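Local coordinates for protein-S-isoprenylcysteine O-methyltransferase (PDB 5V7P), which methylates, as an endoplasmic reticulum membrane enzyme, the carboxyl group of the isoprenylated C-terminal cysteine of proteins, with S-adenosyl-L-methionine as methyl donor, at residues A[252-255]-A[261-264]; A[201-204]-A[209-212]; A[214-219]-A[271-276]. One frame throughout, in Å; residues are numbered along the deposited sequence.

Contact 1: A[252-255]-A[261-264]. With SAH (S-adenosyl-L-homocysteine), chain C.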
# COMPACT_ATOMS: atom_id res chain seq x y z
N SER A 252 11.63 -3.38 -15.00
CA SER A 252 12.65 -4.36 -15.37
C SER A 252 12.04 -5.75 -15.49
O SER A 252 12.45 -6.54 -16.35
CB SER A 252 13.78 -4.35 -14.35
OG SER A 252 13.37 -4.92 -13.12
N MET A 253 11.07 -6.07 -14.63
CA MET A 253 10.37 -7.35 -14.75
C MET A 253 9.42 -7.35 -15.94
O MET A 253 9.23 -8.39 -16.58
CB MET A 253 9.61 -7.66 -13.47
CG MET A 253 10.43 -7.54 -12.19
SD MET A 253 12.07 -8.27 -12.31
CE MET A 253 11.68 -9.97 -12.72
N LEU A 254 8.81 -6.20 -16.24
CA LEU A 254 7.90 -6.13 -17.39
C LEU A 254 8.65 -6.29 -18.70
O LEU A 254 8.11 -6.86 -19.65
CB LEU A 254 7.14 -4.81 -17.36
CG LEU A 254 6.04 -4.70 -16.30
CD1 LEU A 254 5.65 -3.25 -16.06
CD2 LEU A 254 4.82 -5.52 -16.69
N LEU A 255 9.89 -5.80 -18.77
CA LEU A 255 10.68 -5.97 -19.99
C LEU A 255 11.02 -7.43 -20.23
O LEU A 255 11.00 -7.90 -21.37
CB LEU A 255 11.95 -5.12 -19.92
CG LEU A 255 11.77 -3.63 -20.23
CD1 LEU A 255 13.02 -2.86 -19.85
CD2 LEU A 255 11.44 -3.42 -21.70
N GLN A 261 7.57 -5.46 -26.83
CA GLN A 261 6.24 -4.88 -26.69
C GLN A 261 6.22 -3.82 -25.59
O GLN A 261 5.58 -2.78 -25.75
CB GLN A 261 5.21 -5.98 -26.40
CG GLN A 261 4.62 -6.62 -27.65
CD GLN A 261 5.61 -7.54 -28.36
OE1 GLN A 261 6.16 -7.19 -29.40
NE2 GLN A 261 5.82 -8.72 -27.79
N TYR A 262 6.91 -4.07 -24.48
CA TYR A 262 6.99 -3.05 -23.44
C TYR A 262 7.99 -1.96 -23.80
O TYR A 262 7.79 -0.80 -23.44
CB TYR A 262 7.37 -3.67 -22.09
CG TYR A 262 7.00 -2.76 -20.94
CD1 TYR A 262 5.70 -2.69 -20.48
CD2 TYR A 262 7.95 -1.95 -20.33
CE1 TYR A 262 5.35 -1.86 -19.44
CE2 TYR A 262 7.61 -1.11 -19.29
CZ TYR A 262 6.30 -1.07 -18.85
OH TYR A 262 5.94 -0.25 -17.81
N CYS A 263 9.06 -2.32 -24.51
CA CYS A 263 10.00 -1.30 -24.98
C CYS A 263 9.29 -0.30 -25.88
O CYS A 263 9.46 0.92 -25.73
CB CYS A 263 11.16 -1.96 -25.72
SG CYS A 263 12.55 -0.85 -26.05
N ASP A 264 8.46 -0.78 -26.82
CA ASP A 264 7.67 0.12 -27.65
C ASP A 264 6.69 0.92 -26.81
O ASP A 264 6.41 2.09 -27.10
CB ASP A 264 6.92 -0.68 -28.72
CG ASP A 264 7.84 -1.45 -29.64
OD1 ASP A 264 9.01 -1.03 -29.80
OD2 ASP A 264 7.40 -2.47 -30.20
N SAH C . 2.15 -0.09 -12.32
CA SAH C . 0.78 -0.31 -12.78
CB SAH C . 0.20 -1.57 -12.15
CG SAH C . 0.36 -1.66 -10.64
SD SAH C . -0.12 -3.30 -10.02
C SAH C . -0.10 0.89 -12.44
O SAH C . 0.27 1.75 -11.64
OXT SAH C . -1.21 1.04 -12.96
C5' SAH C . 1.53 -4.02 -10.21
C4' SAH C . 1.57 -5.20 -11.17
O4' SAH C . 1.03 -4.83 -12.42
C3' SAH C . 3.01 -5.66 -11.40
O3' SAH C . 3.17 -7.00 -11.03
C2' SAH C . 3.26 -5.46 -12.88
O2' SAH C . 3.92 -6.58 -13.43
C1' SAH C . 1.88 -5.25 -13.48
N9 SAH C . 1.85 -4.25 -14.56
C8 SAH C . 2.40 -2.99 -14.56
N7 SAH C . 2.13 -2.39 -15.74
C5 SAH C . 1.42 -3.25 -16.50
C6 SAH C . 0.89 -3.15 -17.78
N6 SAH C . 1.06 -2.04 -18.50
N1 SAH C . 0.19 -4.21 -18.30
C2 SAH C . 0.02 -5.36 -17.56
N3 SAH C . 0.54 -5.46 -16.29
C4 SAH C . 1.23 -4.42 -15.77
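Leu254 and Tyr262 make the tight part of this contact, where the long helix 231-258 meets the short helix 260-268 that follows it. The CB of Leu254 sits squarely over one face of the phenol, 3.9 Å from the centroid of the Tyr262 ring and only 4° off its normal, a CH-pi contact. Leu254 CD1 reaches toward the hydroxyl end of the ring, 3.6 Å from Tyr262 CZ. The ring is swung across to the neighbouring helix by a chi1 of -160°, which sets CG of Tyr262 anti to the backbone N and points the phenol toward the bound S-adenosyl-L-homocysteine. Leucine suits its place because it branches at the end: while CB covers the ring, Leu254 CD1 lies 3.6 Å from C8 of the ligand and Leu254 CD2 comes 3.5 Å from the ribose O2'. One residue thus packs against both tyrosine and ligand. At the ring's edge lie the ligand's N6 and Leu255 CD2, the latter 4.0 Å from Tyr262 CD2.

Packing is looser on the outer side, where Leu255 and Cys263 are both partly exposed. There the same methyl, Leu255 CD2, stands 4.3 Å from Cys263 CB, while the nearest CA atoms are those of Leu255 and Tyr262, 5.8 Å apart. Beyond the two segments, Tyr262 OH makes a weak hydrogen bond to Glu251.

No hydrogen bond joins the two segments; the contact between them is therefore apolar, resting on dispersion and buried surface, and the tyrosine hydroxyl adds polarity at the inner end, beside the ligand site.

Contact 2: A[201-204]-A[209-212]. With SAH (S-adenosyl-L-homocysteine), chain C; MPG ([(Z)-octadec-9-enyl] (2R)-2,3-bis(oxidanyl)propanoate), chain B.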
# COMPACT_ATOMS: atom_id res chain seq x y z
N HIS A 201 -4.38 -0.15 -23.19
CA HIS A 201 -5.59 0.57 -23.53
C HIS A 201 -6.17 1.25 -22.29
O HIS A 201 -5.73 1.01 -21.16
CB HIS A 201 -6.63 -0.37 -24.16
CG HIS A 201 -7.15 -1.40 -23.22
ND1 HIS A 201 -6.46 -2.55 -22.91
CD2 HIS A 201 -8.31 -1.47 -22.52
CE1 HIS A 201 -7.16 -3.28 -22.06
NE2 HIS A 201 -8.30 -2.64 -21.81
N GLY A 202 -7.16 2.10 -22.52
CA GLY A 202 -7.76 2.84 -21.43
C GLY A 202 -6.75 3.80 -20.81
O GLY A 202 -5.90 4.38 -21.50
N VAL A 203 -6.84 3.97 -19.49
CA VAL A 203 -5.91 4.85 -18.80
C VAL A 203 -4.47 4.40 -18.98
O VAL A 203 -3.54 5.19 -18.79
CB VAL A 203 -6.28 4.95 -17.30
CG1 VAL A 203 -7.62 5.65 -17.13
CG2 VAL A 203 -6.30 3.57 -16.65
N TYR A 204 -4.24 3.13 -19.35
CA TYR A 204 -2.89 2.69 -19.66
C TYR A 204 -2.39 3.23 -20.99
O TYR A 204 -1.20 3.09 -21.29
CB TYR A 204 -2.82 1.16 -19.64
CG TYR A 204 -2.82 0.61 -18.24
CD1 TYR A 204 -4.00 0.31 -17.59
CD2 TYR A 204 -1.63 0.42 -17.55
CE1 TYR A 204 -4.00 -0.18 -16.29
CE2 TYR A 204 -1.61 -0.06 -16.27
CZ TYR A 204 -2.80 -0.36 -15.64
OH TYR A 204 -2.79 -0.85 -14.35
N HIS A 209 1.73 3.80 -15.59
CA HIS A 209 1.44 3.40 -14.21
C HIS A 209 0.30 4.25 -13.66
O HIS A 209 0.48 4.99 -12.68
CB HIS A 209 2.69 3.51 -13.35
CG HIS A 209 3.89 2.85 -13.96
ND1 HIS A 209 4.07 1.48 -13.94
CD2 HIS A 209 4.96 3.36 -14.61
CE1 HIS A 209 5.21 1.19 -14.56
NE2 HIS A 209 5.76 2.31 -14.97
N PRO A 210 -0.89 4.17 -14.25
CA PRO A 210 -1.99 5.05 -13.83
C PRO A 210 -2.42 4.83 -12.39
O PRO A 210 -2.91 5.77 -11.75
CB PRO A 210 -3.11 4.71 -14.82
CG PRO A 210 -2.80 3.33 -15.29
CD PRO A 210 -1.30 3.23 -15.32
N SER A 211 -2.28 3.61 -11.85
CA SER A 211 -2.66 3.39 -10.46
C SER A 211 -1.70 4.09 -9.51
O SER A 211 -2.11 4.60 -8.46
CB SER A 211 -2.73 1.89 -10.16
OG SER A 211 -1.49 1.38 -9.71
N TYR A 212 -0.41 4.14 -9.86
CA TYR A 212 0.54 4.89 -9.04
C TYR A 212 0.36 6.39 -9.21
O TYR A 212 0.57 7.15 -8.26
CB TYR A 212 1.98 4.49 -9.39
CG TYR A 212 2.28 3.02 -9.19
CD1 TYR A 212 1.48 2.22 -8.38
CD2 TYR A 212 3.38 2.42 -9.80
CE1 TYR A 212 1.76 0.88 -8.20
CE2 TYR A 212 3.67 1.09 -9.62
CZ TYR A 212 2.85 0.32 -8.81
OH TYR A 212 3.13 -1.02 -8.63
N SAH C . 2.15 -0.09 -12.32
CA SAH C . 0.78 -0.31 -12.78
CB SAH C . 0.20 -1.57 -12.15
CG SAH C . 0.36 -1.66 -10.64
SD SAH C . -0.12 -3.30 -10.02
C SAH C . -0.10 0.89 -12.44
O SAH C . 0.27 1.75 -11.64
OXT SAH C . -1.21 1.04 -12.96
C5' SAH C . 1.53 -4.02 -10.21
C4' SAH C . 1.57 -5.20 -11.17
O4' SAH C . 1.03 -4.83 -12.42
C3' SAH C . 3.01 -5.66 -11.40
O3' SAH C . 3.17 -7.00 -11.03
C2' SAH C . 3.26 -5.46 -12.88
O2' SAH C . 3.92 -6.58 -13.43
C1' SAH C . 1.88 -5.25 -13.48
N9 SAH C . 1.85 -4.25 -14.56
C8 SAH C . 2.40 -2.99 -14.56
N7 SAH C . 2.13 -2.39 -15.74
C5 SAH C . 1.42 -3.25 -16.50
C6 SAH C . 0.89 -3.15 -17.78
N6 SAH C . 1.06 -2.04 -18.50
N1 SAH C . 0.19 -4.21 -18.30
C2 SAH C . 0.02 -5.36 -17.56
N3 SAH C . 0.54 -5.46 -16.29
C4 SAH C . 1.23 -4.42 -15.77
C2 MPG B . -12.79 -0.06 -17.01
C3 MPG B . -13.75 1.10 -17.29
C4 MPG B . -13.89 1.97 -16.05
C5 MPG B . -14.35 3.37 -16.49
C6 MPG B . -15.01 4.08 -15.31
C7 MPG B . -15.17 5.57 -15.65
C8 MPG B . -15.31 6.38 -14.37
C9 MPG B . -16.28 7.54 -14.61
C10 MPG B . -16.92 8.12 -13.62
C11 MPG B . -16.74 7.68 -12.17
C12 MPG B . -17.21 8.79 -11.22
C13 MPG B . -17.96 8.18 -10.04
C14 MPG B . -18.13 9.23 -8.95
O1 MPG B . -12.41 -2.21 -17.99
C1 MPG B . -13.40 -1.40 -17.43
CXD MPG B . -12.25 -4.47 -19.12
O2 MPG B . -11.80 -5.70 -18.63
C21 MPG B . -11.13 -3.78 -19.89
O3 MPG B . -10.44 -4.72 -20.67
O4 MPG B . -13.22 -4.06 -17.02
CX3 MPG B . -12.67 -3.58 -17.95
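The ring of Tyr204 has Pro210 over one face: the proline CG stands 3.6 Å from the ring centroid, 7° off the normal, a CH-pi contact suited to a compact, conformationally restricted pyrrolidine, whose CG and CD hydrogens can lie against the ring. Pro210 CG also meets Val203 CG2 at 3.8 Å. The His209 ring turns its edge to the amino group of S-adenosyl-L-homocysteine, which lies in the ring plane and donates to ND1. Over one face of Tyr212, toward the rim, sits the ligand carboxylate oxygen O, 3.4 Å above the plane, and the amino N lies over that face too. Tyr212 OH is hydrogen-bonded to Glu250 OE1 and Arg246 NE.

The carboxylate is gripped by four hydrogen bonds. OXT accepts from Ser211 N at 3.0 Å and, weakly, from Tyr204 OH; O accepts from Ser211 OG at 2.6 Å and from Tyr212 N. A chi1 of 90° brings the Ser211 hydroxyl round to O. Replacing Tyr212 by an alanine would probably uncover the amino group and carboxylate on that side and leave Glu250 and Arg246 without their shared phenol partner.

His201 NE2 hydrogen-bonds a lipid hydroxyl. With His209 as N-cap, helix 210-225 starts by turning backbone N-H groups to the carboxylate, a helix N-terminal anion site; Tyr204 and residues 209-212 belong to the S-adenosyl-L-methionine binding site, here holding the product's amino acid end.

Contact 3: A[214-219]-A[271-276]. With D10 (decane), chain G; MPG ([(Z)-octadec-9-enyl] (2R)-2,3-bis(oxidanyl)propanoate), chain D; D10 (decane), chain F.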
# COMPACT_ATOMS: atom_id res chain seq x y z
N GLY A 214 -2.57 7.91 -9.70
CA GLY A 214 -3.69 8.22 -8.82
C GLY A 214 -3.29 8.18 -7.36
O GLY A 214 -3.64 9.07 -6.59
N TRP A 215 -2.55 7.15 -6.96
CA TRP A 215 -2.08 7.05 -5.58
C TRP A 215 -1.18 8.22 -5.23
O TRP A 215 -1.29 8.80 -4.14
CB TRP A 215 -1.36 5.72 -5.38
CG TRP A 215 -1.28 5.27 -3.96
CD1 TRP A 215 -1.34 6.05 -2.84
CD2 TRP A 215 -1.15 3.92 -3.49
NE1 TRP A 215 -1.24 5.28 -1.71
CE2 TRP A 215 -1.12 3.96 -2.09
CE3 TRP A 215 -1.05 2.68 -4.13
CZ2 TRP A 215 -1.00 2.82 -1.30
CZ3 TRP A 215 -0.93 1.54 -3.36
CH2 TRP A 215 -0.90 1.62 -1.96
N PHE A 216 -0.27 8.59 -6.14
CA PHE A 216 0.67 9.67 -5.89
C PHE A 216 -0.06 10.97 -5.57
O PHE A 216 0.19 11.61 -4.54
CB PHE A 216 1.58 9.85 -7.10
CG PHE A 216 2.55 11.00 -6.99
CD1 PHE A 216 3.59 10.96 -6.07
CD2 PHE A 216 2.43 12.10 -7.81
CE1 PHE A 216 4.48 12.01 -5.96
CE2 PHE A 216 3.33 13.16 -7.71
CZ PHE A 216 4.35 13.11 -6.78
N TYR A 217 -0.97 11.39 -6.45
CA TYR A 217 -1.67 12.66 -6.24
C TYR A 217 -2.69 12.56 -5.12
O TYR A 217 -2.88 13.53 -4.37
CB TYR A 217 -2.33 13.12 -7.53
CG TYR A 217 -1.33 13.66 -8.52
CD1 TYR A 217 -0.67 14.86 -8.27
CD2 TYR A 217 -1.03 12.98 -9.69
CE1 TYR A 217 0.26 15.36 -9.16
CE2 TYR A 217 -0.11 13.48 -10.59
CZ TYR A 217 0.53 14.67 -10.32
OH TYR A 217 1.45 15.18 -11.20
N TRP A 218 -3.35 11.41 -4.97
CA TRP A 218 -4.26 11.22 -3.85
C TRP A 218 -3.56 11.47 -2.53
O TRP A 218 -4.06 12.19 -1.66
CB TRP A 218 -4.86 9.82 -3.89
CG TRP A 218 -5.74 9.51 -2.71
CD1 TRP A 218 -7.08 9.73 -2.61
CD2 TRP A 218 -5.34 8.91 -1.47
NE1 TRP A 218 -7.54 9.31 -1.39
CE2 TRP A 218 -6.49 8.81 -0.67
CE3 TRP A 218 -4.12 8.45 -0.96
CZ2 TRP A 218 -6.46 8.26 0.61
CZ3 TRP A 218 -4.09 7.91 0.31
CH2 TRP A 218 -5.25 7.82 1.09
N SER A 219 -2.37 10.89 -2.36
CA SER A 219 -1.66 11.02 -1.09
C SER A 219 -1.32 12.48 -0.80
O SER A 219 -1.47 12.95 0.33
CB SER A 219 -0.39 10.17 -1.09
OG SER A 219 0.53 10.62 -2.07
N THR A 271 5.46 7.47 -17.79
CA THR A 271 5.05 6.84 -16.54
C THR A 271 3.82 7.52 -15.95
O THR A 271 2.93 6.85 -15.42
CB THR A 271 6.20 6.87 -15.53
OG1 THR A 271 6.56 8.22 -15.24
CG2 THR A 271 7.41 6.12 -16.07
N GLY A 272 3.75 8.85 -16.03
CA GLY A 272 2.65 9.62 -15.49
C GLY A 272 3.00 10.42 -14.25
O GLY A 272 2.23 11.30 -13.87
N ILE A 273 4.14 10.14 -13.62
CA ILE A 273 4.62 10.91 -12.47
C ILE A 273 5.80 11.75 -12.94
O ILE A 273 6.73 11.21 -13.55
CB ILE A 273 5.02 10.00 -11.30
CG1 ILE A 273 3.79 9.25 -10.78
CG2 ILE A 273 5.66 10.83 -10.18
CD1 ILE A 273 4.08 8.26 -9.66
N PRO A 274 5.81 13.06 -12.68
CA PRO A 274 6.91 13.89 -13.19
C PRO A 274 8.27 13.43 -12.66
O PRO A 274 8.42 13.05 -11.50
CB PRO A 274 6.56 15.30 -12.68
CG PRO A 274 5.10 15.26 -12.42
CD PRO A 274 4.80 13.87 -11.97
N PHE A 275 9.27 13.48 -13.55
CA PHE A 275 10.67 13.22 -13.25
C PHE A 275 10.96 11.75 -12.93
O PHE A 275 12.04 11.44 -12.42
CB PHE A 275 11.17 14.09 -12.08
CG PHE A 275 11.05 15.56 -12.34
CD1 PHE A 275 12.08 16.24 -12.97
CD2 PHE A 275 9.92 16.26 -11.96
CE1 PHE A 275 11.98 17.60 -13.21
CE2 PHE A 275 9.81 17.61 -12.20
CZ PHE A 275 10.84 18.28 -12.83
N ILE A 276 10.03 10.85 -13.22
CA ILE A 276 10.26 9.41 -13.10
C ILE A 276 10.24 8.82 -14.50
O ILE A 276 9.21 8.83 -15.18
CB ILE A 276 9.21 8.74 -12.20
CG1 ILE A 276 9.33 9.28 -10.77
CG2 ILE A 276 9.38 7.21 -12.23
CD1 ILE A 276 8.41 8.63 -9.75
C1 D10 G . 8.35 9.14 -18.31
C2 D10 G . 7.97 10.56 -17.93
C3 D10 G . 6.49 10.60 -17.56
C4 D10 G . 6.17 11.90 -16.82
C5 D10 G . 4.72 12.28 -17.08
C6 D10 G . 4.30 13.40 -16.14
C7 D10 G . 3.17 14.20 -16.78
C8 D10 G . 2.24 14.74 -15.69
C9 D10 G . 1.10 13.75 -15.46
C10 D10 G . 0.65 13.82 -14.01
C2 MPG D . 2.47 8.99 4.22
C3 MPG D . 2.51 9.54 2.80
C4 MPG D . 2.79 8.45 1.78
C5 MPG D . 2.54 8.99 0.39
C6 MPG D . 2.97 7.95 -0.63
C7 MPG D . 2.13 6.68 -0.57
C8 MPG D . 3.06 5.51 -0.84
C9 MPG D . 2.23 4.29 -1.21
C10 MPG D . 2.14 3.22 -0.45
C11 MPG D . 2.88 3.06 0.88
C12 MPG D . 2.07 2.16 1.80
C13 MPG D . 2.08 0.73 1.28
C14 MPG D . 0.89 -0.00 1.88
C15 MPG D . 1.00 -1.50 1.60
C16 MPG D . 0.83 -2.29 2.90
O1 MPG D . 0.18 8.71 4.77
C1 MPG D . 1.32 8.00 4.42
CXD MPG D . -2.25 9.10 4.27
O2 MPG D . -2.82 10.06 3.42
C21 MPG D . -2.23 9.65 5.70
O3 MPG D . -2.57 11.01 5.70
O4 MPG D . -0.60 8.63 2.65
CX3 MPG D . -0.83 8.80 3.81
C1 D10 F . 1.34 18.36 -12.63
C2 D10 F . 2.27 18.32 -13.83
C3 D10 F . 3.62 18.92 -13.44
C4 D10 F . 4.44 19.25 -14.68
C5 D10 F . 5.13 18.00 -15.23
C6 D10 F . 6.48 18.38 -15.82
C7 D10 F . 7.10 17.18 -16.53
C8 D10 F . 8.62 17.29 -16.49
C9 D10 F . 9.22 16.54 -17.68
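Ile273 approaches Phe216 with two branches, which let one residue cover both the ring face and the CB. Its CG2 lies over one face of the ring, 4.1 Å from the centroid and 11° off the normal, a CH-pi contact, while CD1, at the end of the other branch, packs 3.9 Å from Phe216 CB. A chi1 of 177° carries the Phe216 ring on in the direction CB already takes, so that its face meets Ile273 CG2. Next to it Pro274 CD rests 3.7 Å from Tyr217 OH, a buried hydroxyl without a polar partner in the model, and the Tyr217 ring in turn takes Phe216 CD2 over one face.

The loop owes its shape to a type II beta turn from Ile273 to Ile276. It is tied further by Thr271 OG1, which donates to Ile276 O at 2.7 Å. Gly272 has a positive phi of 109°, where any side chain would press on the preceding carbonyl.

Outside the first shell, a decane runs along the loop and ends near Tyr217, its C10 being 3.2 Å from that residue's OH. On the helix, Ser219 OG donates to Phe216 O. Trp240 of helix 231-258 packs on Phe216, Ile273 and Ile276, and its NE1 hydrogen-bonds Pro274 O.

In the fold
Contacts 2 and 3 are buried and share helix 210-225: contact 2 uses its first turn, contact 3 the turns that follow. They touch, since His209 N probably hydrogen-bonds Thr271 O and Ile273 CD1 packs on the Tyr212 carbonyl oxygen. The centre of contact 1 lies about 28 Å from the centre of the chain, against 17 and 15 Å for contacts 2 and 3, and it is only partly buried. Contacts 1 and 2 meet through Tyr262 OH and His209 CE1. All three are apolar between their segments and differ in what they bind: contact 1 covers the ligand's nucleoside, contact 2 hydrogen-bonds its amino acid end and also meets lipid, and contact 3 meets lipid and alkane chains.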